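Local atomic coordinates of beta-agarase (Persicobacter, PDB entry 6AII), a protein that probably hydrolyses the beta-1,4 linkages of agarose to release neoagarobiose, as a calcium-binding glycoside hydrolase of family GH16. Residues V120-K125 / D316-Y321; D147-Y152 / S217-Y222; I173-H178 / Y231-K236; T62-E67 / I283-A288. All coordinates share one frame; numbering follows the deposited sequence.

Contact 1. Residues V120-K125 / D316-Y321. With CA (calcium ion), chain B.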
# COMPACT_ATOMS: atom_id res chain seq x y z
N VAL A 120 11.31 0.28 4.06
CA VAL A 120 10.27 -0.73 4.15
C VAL A 120 9.97 -1.20 2.72
O VAL A 120 9.67 -0.33 1.90
CB VAL A 120 8.99 -0.16 4.78
CG1 VAL A 120 7.86 -1.18 4.81
CG2 VAL A 120 9.28 0.40 6.18
N GLU A 121 9.95 -2.48 2.48
CA GLU A 121 9.72 -2.98 1.10
C GLU A 121 8.95 -4.28 1.16
O GLU A 121 9.20 -5.15 2.01
CB GLU A 121 11.05 -3.19 0.41
CG GLU A 121 10.99 -3.46 -1.09
CD GLU A 121 12.40 -3.59 -1.66
OE1 GLU A 121 13.21 -4.36 -1.03
OE2 GLU A 121 12.67 -3.04 -2.76
N ALA A 122 8.02 -4.45 0.19
CA ALA A 122 7.31 -5.69 0.08
C ALA A 122 7.44 -6.20 -1.35
O ALA A 122 7.48 -5.41 -2.32
CB ALA A 122 5.85 -5.45 0.42
N ARG A 123 7.41 -7.53 -1.51
CA ARG A 123 7.34 -8.18 -2.78
C ARG A 123 5.96 -8.78 -2.89
O ARG A 123 5.63 -9.70 -2.12
CB ARG A 123 8.43 -9.26 -2.93
CG ARG A 123 8.52 -9.87 -4.31
CD ARG A 123 9.76 -10.69 -4.58
NE ARG A 123 9.85 -11.06 -5.99
CZ ARG A 123 9.62 -12.27 -6.50
NH1 ARG A 123 9.82 -12.47 -7.81
NH2 ARG A 123 9.20 -13.29 -5.76
N VAL A 124 5.21 -8.23 -3.82
CA VAL A 124 3.79 -8.55 -3.89
C VAL A 124 3.47 -9.03 -5.29
O VAL A 124 4.07 -8.56 -6.25
CB VAL A 124 2.94 -7.33 -3.52
CG1 VAL A 124 3.17 -6.92 -2.06
CG2 VAL A 124 3.13 -6.18 -4.45
N LYS A 125 2.42 -9.85 -5.38
CA LYS A 125 1.81 -10.12 -6.66
C LYS A 125 0.38 -9.56 -6.60
O LYS A 125 -0.48 -10.13 -5.94
CB LYS A 125 1.77 -11.62 -6.94
CG LYS A 125 1.79 -12.01 -8.40
CD LYS A 125 0.56 -11.71 -9.11
CE LYS A 125 -0.65 -12.45 -8.63
NZ LYS A 125 -1.82 -12.00 -9.46
N ASP A 316 4.96 -12.21 -1.11
CA ASP A 316 6.08 -13.18 -0.98
C ASP A 316 6.91 -12.86 0.24
O ASP A 316 7.42 -13.76 0.93
CB ASP A 316 6.92 -13.12 -2.26
CG ASP A 316 8.04 -14.15 -2.32
OD1 ASP A 316 7.93 -15.20 -1.62
OD2 ASP A 316 8.99 -13.89 -3.10
N TRP A 317 7.15 -11.58 0.49
CA TRP A 317 7.92 -11.19 1.65
C TRP A 317 7.70 -9.70 1.95
O TRP A 317 7.31 -8.90 1.07
CB TRP A 317 9.44 -11.49 1.50
CG TRP A 317 10.17 -11.08 0.26
CD1 TRP A 317 10.56 -11.94 -0.70
CD2 TRP A 317 10.68 -9.80 -0.13
NE1 TRP A 317 11.35 -11.33 -1.63
CE2 TRP A 317 11.44 -10.01 -1.31
CE3 TRP A 317 10.61 -8.50 0.43
CZ2 TRP A 317 12.08 -8.97 -1.96
CZ3 TRP A 317 11.21 -7.46 -0.25
CH2 TRP A 317 11.95 -7.70 -1.42
N ILE A 318 7.97 -9.33 3.19
CA ILE A 318 8.07 -7.99 3.67
C ILE A 318 9.44 -7.90 4.34
O ILE A 318 9.74 -8.77 5.17
CB ILE A 318 6.97 -7.63 4.68
CG1 ILE A 318 5.58 -7.78 4.08
CG2 ILE A 318 7.21 -6.27 5.29
CD1 ILE A 318 4.48 -7.83 5.11
N ARG A 319 10.18 -6.83 4.06
CA ARG A 319 11.49 -6.65 4.78
C ARG A 319 11.63 -5.19 5.16
O ARG A 319 11.24 -4.26 4.44
CB ARG A 319 12.67 -7.15 3.95
CG ARG A 319 12.95 -6.35 2.68
CD ARG A 319 14.03 -7.02 1.85
NE ARG A 319 14.45 -6.20 0.74
CZ ARG A 319 15.58 -6.26 0.08
NH1 ARG A 319 16.56 -7.07 0.52
NH2 ARG A 319 15.71 -5.58 -1.06
N VAL A 320 12.18 -4.99 6.36
CA VAL A 320 12.39 -3.70 6.95
C VAL A 320 13.85 -3.59 7.43
O VAL A 320 14.31 -4.55 8.06
CB VAL A 320 11.42 -3.44 8.10
CG1 VAL A 320 11.73 -2.16 8.79
CG2 VAL A 320 9.97 -3.42 7.57
N TYR A 321 14.48 -2.48 7.10
CA TYR A 321 15.88 -2.25 7.53
C TYR A 321 16.00 -0.84 8.12
O TYR A 321 15.39 0.11 7.68
CB TYR A 321 16.90 -2.39 6.41
CG TYR A 321 16.97 -3.70 5.68
CD1 TYR A 321 16.09 -3.98 4.63
CD2 TYR A 321 17.89 -4.67 6.00
CE1 TYR A 321 16.13 -5.18 3.95
CE2 TYR A 321 17.91 -5.87 5.33
CZ TYR A 321 17.08 -6.12 4.26
OH TYR A 321 17.18 -7.31 3.61
CA CA B . 8.07 -16.28 0.43
O HOH W 1 8.65 -18.01 -1.29

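Contact 2. Residues D147-Y152 / S217-Y222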
# COMPACT_ATOMS: atom_id res chain seq x y z
N ASP A 147 2.00 6.16 1.90
CA ASP A 147 1.41 5.17 0.97
C ASP A 147 2.53 4.65 0.03
O ASP A 147 2.97 5.42 -0.89
CB ASP A 147 0.33 5.81 0.12
CG ASP A 147 -0.72 6.43 1.03
OD1 ASP A 147 -1.19 5.72 1.94
OD2 ASP A 147 -0.93 7.66 0.88
N ILE A 148 2.90 3.37 0.31
CA ILE A 148 3.92 2.69 -0.42
C ILE A 148 3.37 2.32 -1.80
O ILE A 148 4.05 2.47 -2.80
CB ILE A 148 4.48 1.52 0.37
CG1 ILE A 148 5.12 2.04 1.67
CG2 ILE A 148 5.50 0.77 -0.44
CD1 ILE A 148 5.60 0.99 2.61
N CYS A 149 2.16 1.82 -1.82
CA CYS A 149 1.54 1.36 -3.09
C CYS A 149 0.02 1.43 -2.92
O CYS A 149 -0.50 0.80 -2.01
CB CYS A 149 1.94 -0.07 -3.38
SG CYS A 149 0.97 -0.87 -4.72
N GLU A 150 -0.68 2.17 -3.79
CA GLU A 150 -2.09 1.98 -3.99
C GLU A 150 -2.25 1.68 -5.47
O GLU A 150 -1.80 2.45 -6.32
CB GLU A 150 -3.01 3.16 -3.61
CG GLU A 150 -2.79 3.63 -2.20
CD GLU A 150 -3.72 4.80 -1.90
OE1 GLU A 150 -3.16 5.91 -1.89
OE2 GLU A 150 -4.99 4.61 -1.78
N ASN A 151 -2.80 0.53 -5.76
CA ASN A 151 -2.91 0.05 -7.12
C ASN A 151 -4.25 -0.64 -7.27
O ASN A 151 -4.78 -1.11 -6.24
CB ASN A 151 -1.75 -0.91 -7.40
CG ASN A 151 -1.95 -1.75 -8.65
OD1 ASN A 151 -2.57 -2.79 -8.54
ND2 ASN A 151 -1.65 -1.17 -9.78
N TYR A 152 -4.80 -0.64 -8.46
CA TYR A 152 -6.15 -1.07 -8.66
C TYR A 152 -6.29 -2.35 -9.46
O TYR A 152 -7.37 -2.63 -10.04
CB TYR A 152 -6.90 0.12 -9.26
CG TYR A 152 -6.99 1.22 -8.24
CD1 TYR A 152 -7.94 1.17 -7.22
CD2 TYR A 152 -6.02 2.19 -8.18
CE1 TYR A 152 -7.98 2.14 -6.23
CE2 TYR A 152 -6.03 3.16 -7.20
CZ TYR A 152 -7.01 3.12 -6.22
OH TYR A 152 -6.98 4.03 -5.19
N SER A 217 6.06 -7.78 -8.04
CA SER A 217 6.67 -6.47 -8.02
C SER A 217 7.27 -6.27 -6.63
O SER A 217 6.66 -6.69 -5.64
CB SER A 217 5.64 -5.40 -8.26
OG SER A 217 4.95 -5.62 -9.46
N THR A 218 8.34 -5.53 -6.52
CA THR A 218 8.80 -5.00 -5.25
C THR A 218 8.51 -3.51 -5.16
O THR A 218 8.66 -2.77 -6.13
CB THR A 218 10.27 -5.27 -4.92
OG1 THR A 218 11.13 -4.61 -5.86
CG2 THR A 218 10.54 -6.74 -4.90
N ILE A 219 7.92 -3.05 -4.07
CA ILE A 219 7.67 -1.64 -3.85
C ILE A 219 8.14 -1.31 -2.44
O ILE A 219 7.80 -2.00 -1.48
CB ILE A 219 6.18 -1.26 -4.06
CG1 ILE A 219 5.65 -1.93 -5.31
CG2 ILE A 219 6.05 0.24 -4.14
CD1 ILE A 219 4.21 -2.21 -5.33
N GLY A 220 8.92 -0.25 -2.36
CA GLY A 220 9.44 0.15 -1.06
C GLY A 220 9.63 1.64 -0.91
O GLY A 220 9.64 2.39 -1.90
N VAL A 221 9.77 2.04 0.36
CA VAL A 221 10.00 3.47 0.68
C VAL A 221 11.16 3.57 1.66
O VAL A 221 11.22 2.76 2.57
CB VAL A 221 8.74 4.14 1.23
CG1 VAL A 221 8.35 3.61 2.60
CG2 VAL A 221 8.89 5.65 1.33
N TYR A 222 12.01 4.57 1.43
CA TYR A 222 12.99 4.98 2.42
C TYR A 222 12.43 6.25 3.07
O TYR A 222 12.39 7.30 2.46
CB TYR A 222 14.36 5.22 1.79
CG TYR A 222 15.48 5.64 2.73
CD1 TYR A 222 15.42 5.31 4.08
CD2 TYR A 222 16.60 6.29 2.24
CE1 TYR A 222 16.47 5.65 4.93
CE2 TYR A 222 17.66 6.61 3.08
CZ TYR A 222 17.57 6.30 4.42
OH TYR A 222 18.58 6.57 5.33

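Contact 3. Residues I173-H178 / Y231-K236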
# COMPACT_ATOMS: atom_id res chain seq x y z
N ILE A 173 0.58 3.08 -10.13
CA ILE A 173 0.87 2.88 -8.67
C ILE A 173 0.87 4.28 -8.06
O ILE A 173 1.70 5.11 -8.40
CB ILE A 173 2.16 2.11 -8.41
CG1 ILE A 173 2.13 0.68 -8.96
CG2 ILE A 173 2.45 2.04 -6.90
CD1 ILE A 173 3.48 -0.01 -8.99
N HIS A 174 0.00 4.49 -7.08
CA HIS A 174 -0.02 5.74 -6.34
C HIS A 174 1.10 5.79 -5.31
O HIS A 174 1.18 4.89 -4.53
CB HIS A 174 -1.39 5.90 -5.68
CG HIS A 174 -1.64 7.26 -5.12
ND1 HIS A 174 -2.24 7.45 -3.87
CD2 HIS A 174 -1.39 8.50 -5.63
CE1 HIS A 174 -2.37 8.76 -3.67
NE2 HIS A 174 -1.92 9.41 -4.73
N LEU A 175 1.99 6.81 -5.37
CA LEU A 175 3.12 6.98 -4.46
C LEU A 175 2.83 8.30 -3.72
O LEU A 175 2.90 9.36 -4.34
CB LEU A 175 4.44 7.07 -5.24
CG LEU A 175 4.70 5.93 -6.20
CD1 LEU A 175 5.97 6.25 -7.00
CD2 LEU A 175 4.82 4.59 -5.44
N SER A 176 2.51 8.18 -2.45
CA SER A 176 2.00 9.37 -1.76
C SER A 176 2.15 9.22 -0.26
O SER A 176 2.78 8.28 0.26
CB SER A 176 0.52 9.58 -2.16
OG SER A 176 0.17 10.92 -1.84
N HIS A 177 1.62 10.19 0.46
CA HIS A 177 1.55 10.19 1.93
C HIS A 177 0.49 11.22 2.32
O HIS A 177 0.11 12.04 1.48
CB HIS A 177 2.92 10.54 2.50
CG HIS A 177 3.27 11.99 2.39
ND1 HIS A 177 3.80 12.55 1.25
CD2 HIS A 177 3.04 13.02 3.27
CE1 HIS A 177 4.00 13.85 1.44
NE2 HIS A 177 3.48 14.18 2.69
N HIS A 178 0.06 11.20 3.59
CA HIS A 178 -0.97 12.18 4.06
C HIS A 178 -0.54 12.70 5.43
O HIS A 178 -0.01 11.92 6.22
CB HIS A 178 -2.35 11.54 4.21
CG HIS A 178 -2.95 11.00 2.96
ND1 HIS A 178 -4.02 11.62 2.39
CD2 HIS A 178 -2.66 9.91 2.20
CE1 HIS A 178 -4.40 10.94 1.31
NE2 HIS A 178 -3.56 9.88 1.16
N TYR A 231 10.98 6.60 -3.02
CA TYR A 231 10.23 5.36 -3.43
C TYR A 231 11.01 4.59 -4.50
O TYR A 231 11.67 5.17 -5.39
CB TYR A 231 8.89 5.80 -4.04
CG TYR A 231 7.96 6.48 -3.08
CD1 TYR A 231 8.08 7.84 -2.86
CD2 TYR A 231 6.95 5.81 -2.42
CE1 TYR A 231 7.24 8.52 -1.99
CE2 TYR A 231 6.12 6.47 -1.51
CZ TYR A 231 6.25 7.83 -1.33
OH TYR A 231 5.40 8.48 -0.48
N TYR A 232 10.91 3.24 -4.41
CA TYR A 232 11.61 2.31 -5.23
C TYR A 232 10.62 1.27 -5.73
O TYR A 232 9.87 0.67 -4.96
CB TYR A 232 12.68 1.58 -4.40
CG TYR A 232 13.75 2.53 -3.95
CD1 TYR A 232 13.58 3.34 -2.82
CD2 TYR A 232 14.89 2.68 -4.67
CE1 TYR A 232 14.54 4.28 -2.45
CE2 TYR A 232 15.85 3.61 -4.33
CZ TYR A 232 15.67 4.42 -3.24
OH TYR A 232 16.68 5.31 -2.93
N ILE A 233 10.62 1.02 -7.06
CA ILE A 233 9.80 -0.00 -7.68
C ILE A 233 10.75 -0.97 -8.38
O ILE A 233 11.58 -0.57 -9.23
CB ILE A 233 8.75 0.61 -8.64
CG1 ILE A 233 7.75 1.45 -7.84
CG2 ILE A 233 8.07 -0.49 -9.43
CD1 ILE A 233 6.77 2.23 -8.67
N ASN A 234 10.64 -2.28 -8.06
CA ASN A 234 11.43 -3.29 -8.68
C ASN A 234 12.92 -2.98 -8.58
O ASN A 234 13.70 -3.24 -9.48
CB ASN A 234 10.97 -3.60 -10.09
CG ASN A 234 9.63 -4.27 -10.12
OD1 ASN A 234 9.20 -4.90 -9.15
ND2 ASN A 234 8.94 -4.16 -11.27
N GLY A 235 13.31 -2.45 -7.43
CA GLY A 235 14.70 -2.21 -7.12
C GLY A 235 15.26 -0.92 -7.69
O GLY A 235 16.46 -0.71 -7.58
N LYS A 236 14.46 -0.12 -8.40
CA LYS A 236 14.90 1.08 -9.04
C LYS A 236 14.24 2.28 -8.40
O LYS A 236 13.04 2.33 -8.16
CB LYS A 236 14.62 1.04 -10.56
CG LYS A 236 15.44 -0.05 -11.23
CD LYS A 236 15.21 -0.23 -12.72
CE LYS A 236 13.82 -0.75 -13.05
NZ LYS A 236 13.67 -2.20 -12.73
O HOH W 2 4.82 11.20 -0.94

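Contact 4. Residues T62-E67 / I283-A288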
# COMPACT_ATOMS: atom_id res chain seq x y z
N THR A 62 -16.87 -3.56 0.61
CA THR A 62 -15.88 -4.42 1.25
C THR A 62 -16.43 -5.01 2.56
O THR A 62 -17.01 -4.29 3.40
CB THR A 62 -14.61 -3.63 1.58
OG1 THR A 62 -14.17 -2.87 0.44
CG2 THR A 62 -13.54 -4.52 2.18
N GLN A 63 -16.16 -6.32 2.79
CA GLN A 63 -16.37 -6.96 4.06
C GLN A 63 -15.11 -7.72 4.47
O GLN A 63 -14.91 -8.85 4.06
CB GLN A 63 -17.53 -7.98 4.02
CG GLN A 63 -18.89 -7.30 4.01
CD GLN A 63 -20.06 -8.25 4.03
OE1 GLN A 63 -20.01 -9.38 3.53
NE2 GLN A 63 -21.16 -7.77 4.62
N TRP A 64 -14.25 -7.03 5.20
CA TRP A 64 -13.01 -7.66 5.71
C TRP A 64 -13.42 -8.79 6.64
O TRP A 64 -14.35 -8.58 7.46
CB TRP A 64 -12.11 -6.69 6.42
CG TRP A 64 -11.43 -5.72 5.52
CD1 TRP A 64 -10.96 -5.93 4.26
CD2 TRP A 64 -11.16 -4.35 5.83
NE1 TRP A 64 -10.40 -4.79 3.77
CE2 TRP A 64 -10.51 -3.81 4.70
CE3 TRP A 64 -11.35 -3.55 6.95
CZ2 TRP A 64 -10.06 -2.50 4.66
CZ3 TRP A 64 -10.93 -2.24 6.88
CH2 TRP A 64 -10.28 -1.72 5.77
N ARG A 65 -12.78 -9.94 6.47
CA ARG A 65 -13.08 -11.10 7.29
C ARG A 65 -11.74 -11.69 7.70
O ARG A 65 -10.87 -11.82 6.86
CB ARG A 65 -13.90 -12.12 6.52
CG ARG A 65 -15.33 -11.69 6.22
CD ARG A 65 -16.13 -11.53 7.49
NE ARG A 65 -17.52 -11.13 7.24
CZ ARG A 65 -18.00 -9.88 7.32
NH1 ARG A 65 -17.20 -8.83 7.54
NH2 ARG A 65 -19.33 -9.71 7.20
N HIS A 66 -11.66 -12.14 8.94
CA HIS A 66 -10.44 -12.77 9.41
C HIS A 66 -10.05 -13.95 8.50
O HIS A 66 -8.83 -14.15 8.20
CB HIS A 66 -10.64 -13.33 10.84
CG HIS A 66 -10.81 -12.24 11.84
ND1 HIS A 66 -12.07 -11.84 12.29
CD2 HIS A 66 -9.93 -11.39 12.40
CE1 HIS A 66 -11.93 -10.82 13.10
NE2 HIS A 66 -10.63 -10.57 13.26
N GLU A 67 -11.02 -14.74 8.03
CA GLU A 67 -10.75 -15.95 7.30
C GLU A 67 -10.36 -15.70 5.83
O GLU A 67 -10.21 -16.64 5.07
CB GLU A 67 -11.95 -16.91 7.33
CG GLU A 67 -13.24 -16.30 6.84
CD GLU A 67 -14.14 -15.69 7.91
OE1 GLU A 67 -13.62 -15.01 8.84
OE2 GLU A 67 -15.38 -15.80 7.73
N ILE A 283 0.22 -1.67 6.98
CA ILE A 283 -1.03 -2.23 6.63
C ILE A 283 -0.91 -2.76 5.19
O ILE A 283 -0.42 -2.04 4.31
CB ILE A 283 -2.15 -1.16 6.77
CG1 ILE A 283 -2.14 -0.56 8.19
CG2 ILE A 283 -3.51 -1.73 6.38
CD1 ILE A 283 -3.27 0.36 8.53
N ILE A 284 -1.36 -3.98 4.98
CA ILE A 284 -1.49 -4.55 3.61
C ILE A 284 -2.92 -5.06 3.48
O ILE A 284 -3.40 -5.83 4.29
CB ILE A 284 -0.50 -5.67 3.34
CG1 ILE A 284 0.92 -5.20 3.69
CG2 ILE A 284 -0.65 -6.09 1.89
CD1 ILE A 284 1.99 -6.17 3.23
N ASN A 285 -3.62 -4.56 2.47
CA ASN A 285 -5.01 -4.95 2.38
C ASN A 285 -5.51 -4.83 0.94
O ASN A 285 -4.89 -4.20 0.06
CB ASN A 285 -5.93 -4.10 3.28
CG ASN A 285 -6.24 -2.73 2.68
OD1 ASN A 285 -5.42 -1.84 2.72
ND2 ASN A 285 -7.42 -2.53 2.13
N ILE A 286 -6.70 -5.40 0.75
CA ILE A 286 -7.45 -5.21 -0.48
C ILE A 286 -8.81 -4.60 -0.11
O ILE A 286 -9.26 -4.73 1.03
CB ILE A 286 -7.64 -6.50 -1.29
CG1 ILE A 286 -8.51 -7.53 -0.56
CG2 ILE A 286 -6.24 -7.05 -1.69
CD1 ILE A 286 -8.72 -8.87 -1.29
N GLU A 287 -9.35 -3.81 -1.01
CA GLU A 287 -10.64 -3.20 -0.74
C GLU A 287 -11.33 -2.84 -2.04
O GLU A 287 -10.72 -2.66 -3.08
CB GLU A 287 -10.46 -1.98 0.14
CG GLU A 287 -9.56 -0.94 -0.32
CD GLU A 287 -9.23 0.17 0.73
OE1 GLU A 287 -9.05 -0.05 1.94
OE2 GLU A 287 -9.31 1.31 0.29
N ALA A 288 -12.64 -2.66 -1.89
CA ALA A 288 -13.52 -2.16 -2.97
C ALA A 288 -14.03 -0.82 -2.48
O ALA A 288 -14.95 -0.83 -1.65
CB ALA A 288 -14.60 -3.12 -3.28

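Contact 1. Residues V120-K125 / D316-Y321
Arg-123 and Trp-317 meet through contrasting first torsions: Arg-123 keeps CG opposite its backbone N (chi1 -173°) and runs on extended, whereas Trp-317 has CG set between its N and carbonyl carbon (chi1 49°), which folds the indole back over the arginine. Arg-123 CB therefore sits over the five-membered ring of Trp-317, 3.6 Å from its centroid, a CH-pi contact. At the far end of the side chain, Arg-123 NH2 forms a salt bridge with Asp-316 OD2 (2.7 Å), approaching from above the carboxylate plane. The second carboxylate oxygen, Asp-316 OD1, binds the calcium ion at 2.3 Å, and Asp-316 O binds it at 2.6 Å. Calcium and guanidinium thus each hold a different oxygen of one carboxylate, which should limit its rotation; Asp-5, Asp-30, Asn-32, Gly-74 and a water complete the site.

A second salt bridge lies on the same sheet face, where Arg-319 NE and NH2 converge on Glu-121 OE1, each at 2.8 Å, with the two flat groups only 4° from coplanar. The backbones form an antiparallel ladder ending in a classic beta bulge, Asp-316 and Trp-317 both facing Arg-123.

Strand 118-125 runs between strands 312-325 and 217-225. Thr-218 of the latter touches Glu-121, Arg-123 and Trp-317, while on the reverse face Ile-318 packs against Leu-282 and Ile-284 of strand 280-287 in the opposing sheet.

Contact 2. Residues D147-Y152 / S217-Y222
Ile-148 O, a buried carbonyl oxygen, is met from strand 217-225 by a methyl group, Ile-219 CG2 at 3.3 Å, and has no hydrogen-bonding partner in the model. This is consistent with the classic beta bulge here: Ile-148 and Cys-149 both face Val-135 of the adjoining strand, and the chain turns a corner at Ile-148. The bulge falls within the sequence E-I-D-I-C-E, which matches the GH16 signature of the beta-bulge type; in relatives the acidic residues of that signature form the catalytic set, so Glu-145, Asp-147 and Glu-150 probably belong to the active site here.

Across the sandwich interior, between strand 144-151 of one sheet and strand 217-225 of the other, the contact is wholly apolar; no hydrogen bond joins the two segments. The Ile-148 and Ile-219 side chains slide past each other in opposite directions, Ile-148 CG2 lying 3.8 Å from Ile-219 CG2. Ile-148 CG1 touches Val-221 CG1 at 3.7 Å, the two side chains crossing at about a right angle. Gly-220 CA approaches Ile-148 CG2 to 4.0 Å. An alanine in place of Ile-148 would keep neither branch, so Val-221 CG1 and Ile-219 CG2 would probably each face a gap, leaving the bulge less firmly seated on the facing sheet. Cys-149 adds the last touch: with its sulfur turned opposite the backbone N (chi1 168°), Cys-149 SG rests 3.6 Å from Ile-219 CD1.

Contact 3. Residues I173-H178 / Y231-K236
Tyr-231 and Ile-233 face Leu-175 and Ile-173 across the interior of the beta sandwich, a sheet-on-sheet contact between strands 228-233 and 173-181. The two strand axes stay 9.5 Å apart and run nearly antiparallel (161°), too far for a backbone ladder, so the side chains span the distance. Leu-175 CB lies over the centre of the Tyr-231 ring, 4.0 Å from its centroid, and Leu-175 CD2 reaches Tyr-231 CD2 at 3.9 Å. Nearer the type I' turn that starts at Ile-233, Ile-173 and Ile-233 meet tip to tip, CD1 to CD1 at 4.0 Å.

Beyond this apolar patch the phenol donates a hydrogen bond from Tyr-231 OH to Ser-176 O (2.7 Å), coming from above the carbonyl plane. A water donates to the same hydroxyl and also bonds His-177 ND1, whose ring is held at NE2 by Leu-265 O. A phenylalanine here would keep the ring under Leu-175 but would probably leave Ser-176 O without this donor and the water without its acceptor. Ser-176 O also pairs with Asp-147 N, so the tyrosine is a second donor to an oxygen already in the sheet's bonding: greasy through the ring, polar at its end, it ties the two sheets together by both means.

Contact 4. Residues T62-E67 / I283-A288
Trp-64 and Thr-62 dock a short edge strand of the GH16 jelly-roll sandwich onto the end of strand 280-287, and they do so through two hydrogen bonds rather than a ladder. Trp-64 NE1 donates to Ile-286 O at 3.0 Å. That bond is straight (172° at the hydrogen) and lies in the indole plane, so it should fix the ring's orientation. Thr-62 OG1, set opposite its own carbonyl carbon (chi1 -49°), accepts from Ala-288 N at 2.8 Å, and the same hydroxyl is also bonded to Pro-59 O, which ties the loop before the strand into the contact.

Ile-286 O has a second donor, Asn-285 ND2 at 3.1 Å, arriving from above the carbonyl plane, whereas the tryptophan comes almost straight down the C=O line. Asn-285 ND2 also donates to Glu-287 OE1 (3.0 Å). The other ends of these side chains are answered too: Asn-285 OD1 takes the indole N-H of Trp-136, and Glu-287 OE2 pairs with Gln-289. Asn-285 is therefore held at both ends of its amide, and Trp-64 CZ2 passes 3.7 Å from Asn-285 ND2. Within the 62-67 segment, Trp-64 O accepts from Arg-65 NH1 (2.9 Å), a nitrogen that also forms a salt bridge with Asp-57. Trp-52 and Trp-56 lie beside the indole, and over one face, near the rim, Thr-62 CG2 sits 3.4 Å above the Trp-64 ring plane.

In the fold
All four contacts belong to one two-sheet sandwich. Contact 1 joins neighbouring strands 118-125 and 312-325 within the antiparallel sheet; contacts 2 and 3 bridge the sheets, their centres about 5 Å apart, and strands 144-151 and 173-181 are neighbours, as are 217-225 and 228-233. Contact 4 lies within the mixed sheet, its centre about 19 Å from that of contact 1, yet they touch where Ile-318 CD1 meets Ile-284 CD1 at 3.5 Å. Along the chain, contacts 2 and 3 cross each other and nest inside the loops closed by contacts 1 and 4, which themselves cross. Distant parts of the sequence are thereby interlocked within and between the two sheets.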